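Local atomic coordinates of cell division control protein 4 (Saccharomyces cerevisiae, PDB entry 3V7D), a protein that recognises phosphorylated targets such as the CDK inhibitor Sic1 as the substrate-binding F-box subunit of an SCF ubiquitin ligase. Residues V355-S367 with S394-L406. The protein carries 1 engineered substitution. Residues are numbered along the deposited sequence; the frame is centred on the assembly and turned at random.
Sequences VGLLRLSDKFLVS and SAITTFYVSDNIL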
ATOM      1  N   VAL B 355      -8.191  -8.643 -21.988  1.00 36.44           N
ATOM      2  CA  VAL B 355      -7.783  -8.127 -20.684  1.00 35.00           C
ATOM      3  C   VAL B 355      -8.997  -7.526 -19.980  1.00 35.49           C
ATOM      4  O   VAL B 355      -9.468  -6.454 -20.357  1.00 35.78           O
ATOM      5  CB  VAL B 355      -6.673  -7.059 -20.791  1.00 38.29           C
ATOM      6  CG1 VAL B 355      -6.127  -6.729 -19.404  1.00 35.80           C
ATOM      7  CG2 VAL B 355      -5.546  -7.536 -21.707  1.00 31.35           C
ATOM      8  N   GLY B 356      -9.501  -8.217 -18.961  1.00 33.31           N
ATOM      9  CA  GLY B 356     -10.721  -7.795 -18.295  1.00 31.74           C
ATOM     10  C   GLY B 356     -10.579  -7.406 -16.835  1.00 34.22           C
ATOM     11  O   GLY B 356     -11.558  -7.019 -16.201  1.00 39.79           O
ATOM     12  N   LEU B 357      -9.369  -7.494 -16.294  1.00 33.86           N
ATOM     13  CA  LEU B 357      -9.164  -7.211 -14.875  1.00 29.70           C
ATOM     14  C   LEU B 357      -7.973  -6.289 -14.634  1.00 28.95           C
ATOM     15  O   LEU B 357      -6.870  -6.536 -15.130  1.00 31.50           O
ATOM     16  CB  LEU B 357      -8.979  -8.520 -14.096  1.00 34.14           C
ATOM     17  CG  LEU B 357     -10.143  -9.513 -14.136  1.00 37.89           C
ATOM     18  CD1 LEU B 357      -9.714 -10.893 -13.651  1.00 37.06           C
ATOM     19  CD2 LEU B 357     -11.299  -8.985 -13.306  1.00 36.73           C
ATOM     20  N   LEU B 358      -8.203  -5.231 -13.863  1.00 30.19           N
ATOM     21  CA  LEU B 358      -7.161  -4.261 -13.535  1.00 32.36           C
ATOM     22  C   LEU B 358      -7.194  -3.933 -12.058  1.00 30.30           C
ATOM     23  O   LEU B 358      -8.268  -3.792 -11.473  1.00 34.91           O
ATOM     24  CB  LEU B 358      -7.363  -2.955 -14.306  1.00 32.55           C
ATOM     25  CG  LEU B 358      -7.210  -2.942 -15.820  1.00 33.93           C
ATOM     26  CD1 LEU B 358      -7.549  -1.550 -16.355  1.00 28.47           C
ATOM     27  CD2 LEU B 358      -5.802  -3.360 -16.213  1.00 28.81           C
ATOM     28  N   ARG B 359      -6.015  -3.801 -11.459  1.00 26.85           N
ATOM     29  CA  ARG B 359      -5.902  -3.315 -10.089  1.00 32.19           C
ATOM     30  C   ARG B 359      -4.713  -2.373  -9.991  1.00 36.61           C
ATOM     31  O   ARG B 359      -3.724  -2.535 -10.705  1.00 33.83           O
ATOM     32  CB  ARG B 359      -5.730  -4.471  -9.104  1.00 35.67           C
ATOM     33  CG  ARG B 359      -6.938  -5.378  -8.978  1.00 40.20           C
ATOM     34  CD  ARG B 359      -7.876  -4.917  -7.901  1.00 47.23           C
ATOM     35  NE  ARG B 359      -8.992  -5.841  -7.734  1.00 51.71           N
ATOM     36  CZ  ARG B 359     -10.083  -5.560  -7.033  1.00 50.92           C
ATOM     37  NH1 ARG B 359     -10.196  -4.379  -6.435  1.00 48.12           N
ATOM     38  NH2 ARG B 359     -11.059  -6.453  -6.932  1.00 48.74           N
ATOM     39  N   LEU B 360      -4.817  -1.386  -9.110  1.00 37.75           N
ATOM     40  CA  LEU B 360      -3.732  -0.444  -8.896  1.00 34.67           C
ATOM     41  C   LEU B 360      -3.380  -0.393  -7.417  1.00 36.47           C
ATOM     42  O   LEU B 360      -4.212  -0.026  -6.589  1.00 38.10           O
ATOM     43  CB  LEU B 360      -4.126   0.947  -9.395  1.00 36.13           C
ATOM     44  CG  LEU B 360      -3.073   2.055  -9.341  1.00 40.12           C
ATOM     45  CD1 LEU B 360      -1.841   1.679 -10.157  1.00 38.19           C
ATOM     46  CD2 LEU B 360      -3.663   3.378  -9.827  1.00 39.50           C
ATOM     47  N   SER B 361      -2.158  -0.798  -7.087  1.00 34.67           N
ATOM     48  CA  SER B 361      -1.629  -0.600  -5.744  1.00 35.34           C
ATOM     49  C   SER B 361      -0.689   0.592  -5.803  1.00 35.10           C
ATOM     50  O   SER B 361      -0.481   1.160  -6.873  1.00 37.58           O
ATOM     51  CB  SER B 361      -0.879  -1.837  -5.255  1.00 33.45           C
ATOM     52  OG  SER B 361       0.367  -1.975  -5.917  1.00 37.28           O
ATOM     53  N   ASP B 362      -0.119   0.969  -4.665  1.00 32.84           N
ATOM     54  CA  ASP B 362       0.778   2.120  -4.608  1.00 35.31           C
ATOM     55  C   ASP B 362       1.927   2.036  -5.615  1.00 35.62           C
ATOM     56  O   ASP B 362       2.316   3.048  -6.192  1.00 39.69           O
ATOM     57  CB  ASP B 362       1.339   2.314  -3.193  1.00 44.46           C
ATOM     58  CG  ASP B 362       0.317   2.884  -2.228  1.00 59.74           C
ATOM     59  OD1 ASP B 362      -0.545   3.674  -2.672  1.00 63.02           O
ATOM     60  OD2 ASP B 362       0.378   2.544  -1.025  1.00 66.33           O
ATOM     61  N   LYS B 363       2.463   0.838  -5.840  1.00 36.67           N
ATOM     62  CA  LYS B 363       3.608   0.704  -6.738  1.00 43.44           C
ATOM     63  C   LYS B 363       3.361  -0.128  -8.003  1.00 37.36           C
ATOM     64  O   LYS B 363       4.149  -0.068  -8.947  1.00 38.45           O
ATOM     65  CB  LYS B 363       4.836   0.182  -5.980  1.00 49.10           C
ATOM     66  CG  LYS B 363       4.751  -1.258  -5.556  1.00 52.81           C
ATOM     67  CD  LYS B 363       5.915  -1.637  -4.639  1.00 62.26           C
ATOM     68  CE  LYS B 363       7.246  -1.671  -5.383  1.00 64.81           C
ATOM     69  NZ  LYS B 363       8.336  -2.288  -4.573  1.00 64.29           N
ATOM     70  N   PHE B 364       2.269  -0.886  -8.036  1.00 32.43           N
ATOM     71  CA  PHE B 364       2.006  -1.763  -9.178  1.00 33.56           C
ATOM     72  C   PHE B 364       0.665  -1.497  -9.858  1.00 33.45           C
ATOM     73  O   PHE B 364      -0.368  -1.414  -9.195  1.00 37.10           O
ATOM     74  CB  PHE B 364       2.014  -3.236  -8.749  1.00 26.25           C
ATOM     75  CG  PHE B 364       3.307  -3.705  -8.162  1.00 25.06           C
ATOM     76  CD1 PHE B 364       4.492  -3.584  -8.867  1.00 25.82           C
ATOM     77  CD2 PHE B 364       3.329  -4.317  -6.918  1.00 25.40           C
ATOM     78  CE1 PHE B 364       5.688  -4.042  -8.329  1.00 25.48           C
ATOM     79  CE2 PHE B 364       4.513  -4.777  -6.372  1.00 26.38           C
ATOM     80  CZ  PHE B 364       5.698  -4.637  -7.080  1.00 25.89           C
ATOM     81  N   LEU B 365       0.680  -1.373 -11.181  1.00 36.48           N
ATOM     82  CA  LEU B 365      -0.534  -1.589 -11.965  1.00 33.33           C
ATOM     83  C   LEU B 365      -0.534  -3.067 -12.300  1.00 31.49           C
ATOM     84  O   LEU B 365       0.469  -3.593 -12.785  1.00 31.62           O
ATOM     85  CB  LEU B 365      -0.534  -0.764 -13.254  1.00 31.02           C
ATOM     86  CG  LEU B 365      -1.672  -1.078 -14.238  1.00 30.19           C
ATOM     87  CD1 LEU B 365      -3.037  -0.713 -13.657  1.00 28.02           C
ATOM     88  CD2 LEU B 365      -1.461  -0.386 -15.583  1.00 30.27           C
ATOM     89  N   VAL B 366      -1.635  -3.753 -12.020  1.00 32.12           N
ATOM     90  CA  VAL B 366      -1.697  -5.189 -12.283  1.00 27.67           C
ATOM     91  C   VAL B 366      -2.849  -5.535 -13.217  1.00 28.10           C
ATOM     92  O   VAL B 366      -3.964  -5.041 -13.055  1.00 32.09           O
ATOM     93  CB  VAL B 366      -1.817  -6.008 -10.982  1.00 29.68           C
ATOM     94  CG1 VAL B 366      -1.636  -7.498 -11.270  1.00 27.33           C
ATOM     95  CG2 VAL B 366      -0.789  -5.540  -9.964  1.00 25.80           C
ATOM     96  N   SER B 367      -2.570  -6.389 -14.197  1.00 26.44           N
ATOM     97  CA  SER B 367      -3.565  -6.768 -15.190  1.00 29.62           C
ATOM     98  C   SER B 367      -3.613  -8.281 -15.373  1.00 31.26           C
ATOM     99  O   SER B 367      -2.593  -8.973 -15.257  1.00 30.41           O
ATOM    100  CB  SER B 367      -3.258  -6.101 -16.527  1.00 28.31           C
ATOM    101  OG  SER B 367      -1.972  -6.494 -16.990  1.00 33.85           O
ATOM    102  N   SER B 394      -6.218 -21.532 -17.783  1.00 38.52           N
ATOM    103  CA  SER B 394      -7.611 -21.135 -17.674  1.00 42.57           C
ATOM    104  C   SER B 394      -7.689 -19.628 -17.468  1.00 38.14           C
ATOM    105  O   SER B 394      -6.773 -19.018 -16.918  1.00 34.28           O
ATOM    106  CB  SER B 394      -8.284 -21.858 -16.509  1.00 45.36           C
ATOM    107  OG  SER B 394      -7.626 -21.557 -15.287  1.00 48.74           O
ATOM    108  N   ALA B 395      -8.791 -19.038 -17.915  1.00 36.01           N
ATOM    109  CA  ALA B 395      -9.015 -17.607 -17.795  1.00 36.45           C
ATOM    110  C   ALA B 395      -8.973 -17.147 -16.342  1.00 38.37           C
ATOM    111  O   ALA B 395      -9.549 -17.793 -15.464  1.00 36.83           O
ATOM    112  CB  ALA B 395     -10.354 -17.254 -18.412  1.00 30.84           C
ATOM    113  N   ILE B 396      -8.292 -16.033 -16.082  1.00 30.68           N
ATOM    114  CA  ILE B 396      -8.299 -15.467 -14.738  1.00 30.15           C
ATOM    115  C   ILE B 396      -9.670 -14.878 -14.429  1.00 32.41           C
ATOM    116  O   ILE B 396     -10.136 -13.977 -15.124  1.00 37.31           O
ATOM    117  CB  ILE B 396      -7.231 -14.378 -14.555  1.00 34.82           C
ATOM    118  CG1 ILE B 396      -5.845 -14.928 -14.900  1.00 30.19           C
ATOM    119  CG2 ILE B 396      -7.252 -13.858 -13.118  1.00 29.02           C
ATOM    120  CD1 ILE B 396      -5.453 -16.137 -14.079  1.00 30.23           C
ATOM    121  N   THR B 397     -10.321 -15.396 -13.394  1.00 28.17           N
ATOM    122  CA  THR B 397     -11.654 -14.924 -13.031  1.00 29.15           C
ATOM    123  C   THR B 397     -11.588 -13.778 -12.024  1.00 33.68           C
ATOM    124  O   THR B 397     -12.445 -12.893 -12.019  1.00 31.46           O
ATOM    125  CB  THR B 397     -12.513 -16.063 -12.453  1.00 34.74           C
ATOM    126  OG1 THR B 397     -11.787 -16.720 -11.409  1.00 41.48           O
ATOM    127  CG2 THR B 397     -12.842 -17.079 -13.532  1.00 36.38           C
ATOM    128  N   THR B 398     -10.563 -13.794 -11.177  1.00 30.08           N
ATOM    129  CA  THR B 398     -10.414 -12.766 -10.154  1.00 30.87           C
ATOM    130  C   THR B 398      -8.992 -12.731  -9.602  1.00 30.14           C
ATOM    131  O   THR B 398      -8.287 -13.738  -9.610  1.00 31.01           O
ATOM    132  CB  THR B 398     -11.409 -12.977  -8.979  1.00 33.75           C
ATOM    133  OG1 THR B 398     -11.293 -11.897  -8.048  1.00 31.28           O
ATOM    134  CG2 THR B 398     -11.128 -14.288  -8.247  1.00 24.88           C
ATOM    135  N   PHE B 399      -8.575 -11.562  -9.133  1.00 27.63           N
ATOM    136  CA  PHE B 399      -7.343 -11.449  -8.365  1.00 27.29           C
ATOM    137  C   PHE B 399      -7.410 -10.224  -7.474  1.00 30.06           C
ATOM    138  O   PHE B 399      -8.222  -9.329  -7.692  1.00 30.70           O
ATOM    139  CB  PHE B 399      -6.104 -11.388  -9.271  1.00 28.71           C
ATOM    140  CG  PHE B 399      -5.866 -10.039  -9.907  1.00 30.75           C
ATOM    141  CD1 PHE B 399      -6.411  -9.734 -11.142  1.00 30.07           C
ATOM    142  CD2 PHE B 399      -5.072  -9.088  -9.280  1.00 27.36           C
ATOM    143  CE1 PHE B 399      -6.181  -8.503 -11.736  1.00 33.07           C
ATOM    144  CE2 PHE B 399      -4.841  -7.855  -9.863  1.00 25.09           C
ATOM    145  CZ  PHE B 399      -5.393  -7.561 -11.094  1.00 29.91           C
ATOM    146  N   TYR B 400      -6.553 -10.189  -6.465  1.00 30.57           N
ATOM    147  CA  TYR B 400      -6.436  -9.014  -5.622  1.00 27.56           C
ATOM    148  C   TYR B 400      -4.972  -8.829  -5.308  1.00 28.81           C
ATOM    149  O   TYR B 400      -4.204  -9.793  -5.336  1.00 28.93           O
ATOM    150  CB  TYR B 400      -7.252  -9.165  -4.340  1.00 27.03           C
ATOM    151  CG  TYR B 400      -7.636  -7.837  -3.714  1.00 32.12           C
ATOM    152  CD1 TYR B 400      -8.770  -7.153  -4.136  1.00 28.68           C
ATOM    153  CD2 TYR B 400      -6.866  -7.271  -2.699  1.00 28.21           C
ATOM    154  CE1 TYR B 400      -9.127  -5.940  -3.568  1.00 35.60           C
ATOM    155  CE2 TYR B 400      -7.220  -6.057  -2.122  1.00 28.16           C
ATOM    156  CZ  TYR B 400      -8.349  -5.400  -2.561  1.00 35.51           C
ATOM    157  OH  TYR B 400      -8.705  -4.195  -1.994  1.00 40.36           O
ATOM    158  N   VAL B 401      -4.572  -7.596  -5.019  1.00 26.89           N
ATOM    159  CA  VAL B 401      -3.149  -7.317  -4.915  1.00 28.63           C
ATOM    160  C   VAL B 401      -2.811  -6.160  -3.979  1.00 33.92           C
ATOM    161  O   VAL B 401      -3.578  -5.204  -3.831  1.00 31.67           O
ATOM    162  CB  VAL B 401      -2.554  -7.047  -6.317  1.00 27.95           C
ATOM    163  CG1 VAL B 401      -2.976  -5.669  -6.827  1.00 19.98           C
ATOM    164  CG2 VAL B 401      -1.035  -7.182  -6.303  1.00 28.71           C
ATOM    165  N   SER B 402      -1.656  -6.279  -3.333  1.00 27.76           N
ATOM    166  CA  SER B 402      -1.052  -5.184  -2.596  1.00 28.89           C
ATOM    167  C   SER B 402       0.387  -5.082  -3.082  1.00 31.54           C
ATOM    168  O   SER B 402       0.780  -5.798  -4.002  1.00 34.53           O
ATOM    169  CB  SER B 402      -1.070  -5.471  -1.098  1.00 22.79           C
ATOM    170  OG  SER B 402      -0.185  -6.538  -0.785  1.00 29.74           O
ATOM    171  N   ASP B 403       1.177  -4.209  -2.467  1.00 26.77           N
ATOM    172  CA  ASP B 403       2.581  -4.087  -2.836  1.00 29.85           C
ATOM    173  C   ASP B 403       3.356  -5.352  -2.487  1.00 28.21           C
ATOM    174  O   ASP B 403       4.384  -5.639  -3.086  1.00 32.77           O
ATOM    175  CB  ASP B 403       3.229  -2.882  -2.151  1.00 32.85           C
ATOM    176  CG  ASP B 403       2.727  -1.555  -2.691  1.00 37.10           C
ATOM    177  OD1 ASP B 403       2.169  -1.522  -3.813  1.00 33.34           O
ATOM    178  OD2 ASP B 403       2.900  -0.539  -1.987  1.00 40.18           O
ATOM    179  N   ASN B 404       2.845  -6.113  -1.525  1.00 27.72           N
ATOM    180  CA  ASN B 404       3.548  -7.278  -1.011  1.00 28.24           C
ATOM    181  C   ASN B 404       3.024  -8.622  -1.518  1.00 30.45           C
ATOM    182  O   ASN B 404       3.783  -9.579  -1.646  1.00 31.26           O
ATOM    183  CB  ASN B 404       3.518  -7.261   0.516  1.00 29.90           C
ATOM    184  CG  ASN B 404       4.368  -6.150   1.101  1.00 31.91           C
ATOM    185  OD1 ASN B 404       5.455  -5.862   0.606  1.00 35.60           O
ATOM    186  ND2 ASN B 404       3.875  -5.518   2.157  1.00 32.09           N
ATOM    187  N   ILE B 405       1.729  -8.684  -1.815  1.00 30.58           N
ATOM    188  CA  ILE B 405       1.063  -9.951  -2.083  1.00 26.20           C
ATOM    189  C   ILE B 405       0.151  -9.886  -3.304  1.00 29.41           C
ATOM    190  O   ILE B 405      -0.576  -8.914  -3.491  1.00 26.91           O
ATOM    191  CB  ILE B 405       0.216 -10.391  -0.861  1.00 32.04           C
ATOM    192  CG1 ILE B 405       1.118 -10.809   0.302  1.00 31.43           C
ATOM    193  CG2 ILE B 405      -0.715 -11.541  -1.220  1.00 29.53           C
ATOM    194  CD1 ILE B 405       1.758 -12.169   0.107  1.00 34.53           C
ATOM    195  N   LEU B 406       0.203 -10.926  -4.132  1.00 33.99           N
ATOM    196  CA  LEU B 406      -0.792 -11.150  -5.173  1.00 31.87           C
ATOM    197  C   LEU B 406      -1.542 -12.453  -4.884  1.00 34.00           C
ATOM    198  O   LEU B 406      -0.927 -13.489  -4.629  1.00 32.53           O
ATOM    199  CB  LEU B 406      -0.130 -11.233  -6.551  1.00 27.97           C
ATOM    200  CG  LEU B 406      -0.977 -11.755  -7.720  1.00 28.73           C
ATOM    201  CD1 LEU B 406      -2.072 -10.768  -8.087  1.00 27.61           C
ATOM    202  CD2 LEU B 406      -0.117 -12.094  -8.953  1.00 21.81           C
TER
HETATM  203  O   HOH W   1      -5.213  -2.390  -4.721  1.00 68.45           O
HETATM  204  O   HOH W   2       7.238  -5.166  -3.587  1.00 47.09           O
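Asp403 grips the 361-364 turn through one carboxylate oxygen, OD1. Ser361 OG donates to Asp403 OD1 almost head-on, 2.8 Å away. Lys363 N reaches the same oxygen from the syn side at 3.1 Å, tilted 29° from the carboxylate plane. Ser361 OG in turn accepts from Phe364 N, an ST motif. With an alanine in place of Asp403, the Ser361 hydroxyl and Lys363 N would probably lose their shared acceptor, and the turn its hydrogen-bonded tie to the neighbouring hairpin. A water links Lys363 NZ to Asp403 O, which also lies at the Phe364 ring edge, 3.4 Å from CE2.

Apolar contacts gather round the Phe399 ring. Leu357 CB meets its edge 3.7 Å from CE1, while Val366 CG1 and Arg359 CG reach CE2. Leu357 also packs on an apolar side chain of the bound peptide. Arg359, bent at chi2 (-90°), brings its guanidinium against Tyr400, whose CD1 lies over the centre of one guanidinium face; the planes are 59° apart, too steep for a parallel stack. Val366 CG2 packs on Val401 CG1 at 3.8 Å.

Strands 355-360 and 396-401, nearly parallel with axes 7.5 Å apart, lie in repeats WD 6 and WD 7 and begin successive four-stranded blades of the WD40 propeller; Ile374 of strand 373-378 backs Val366.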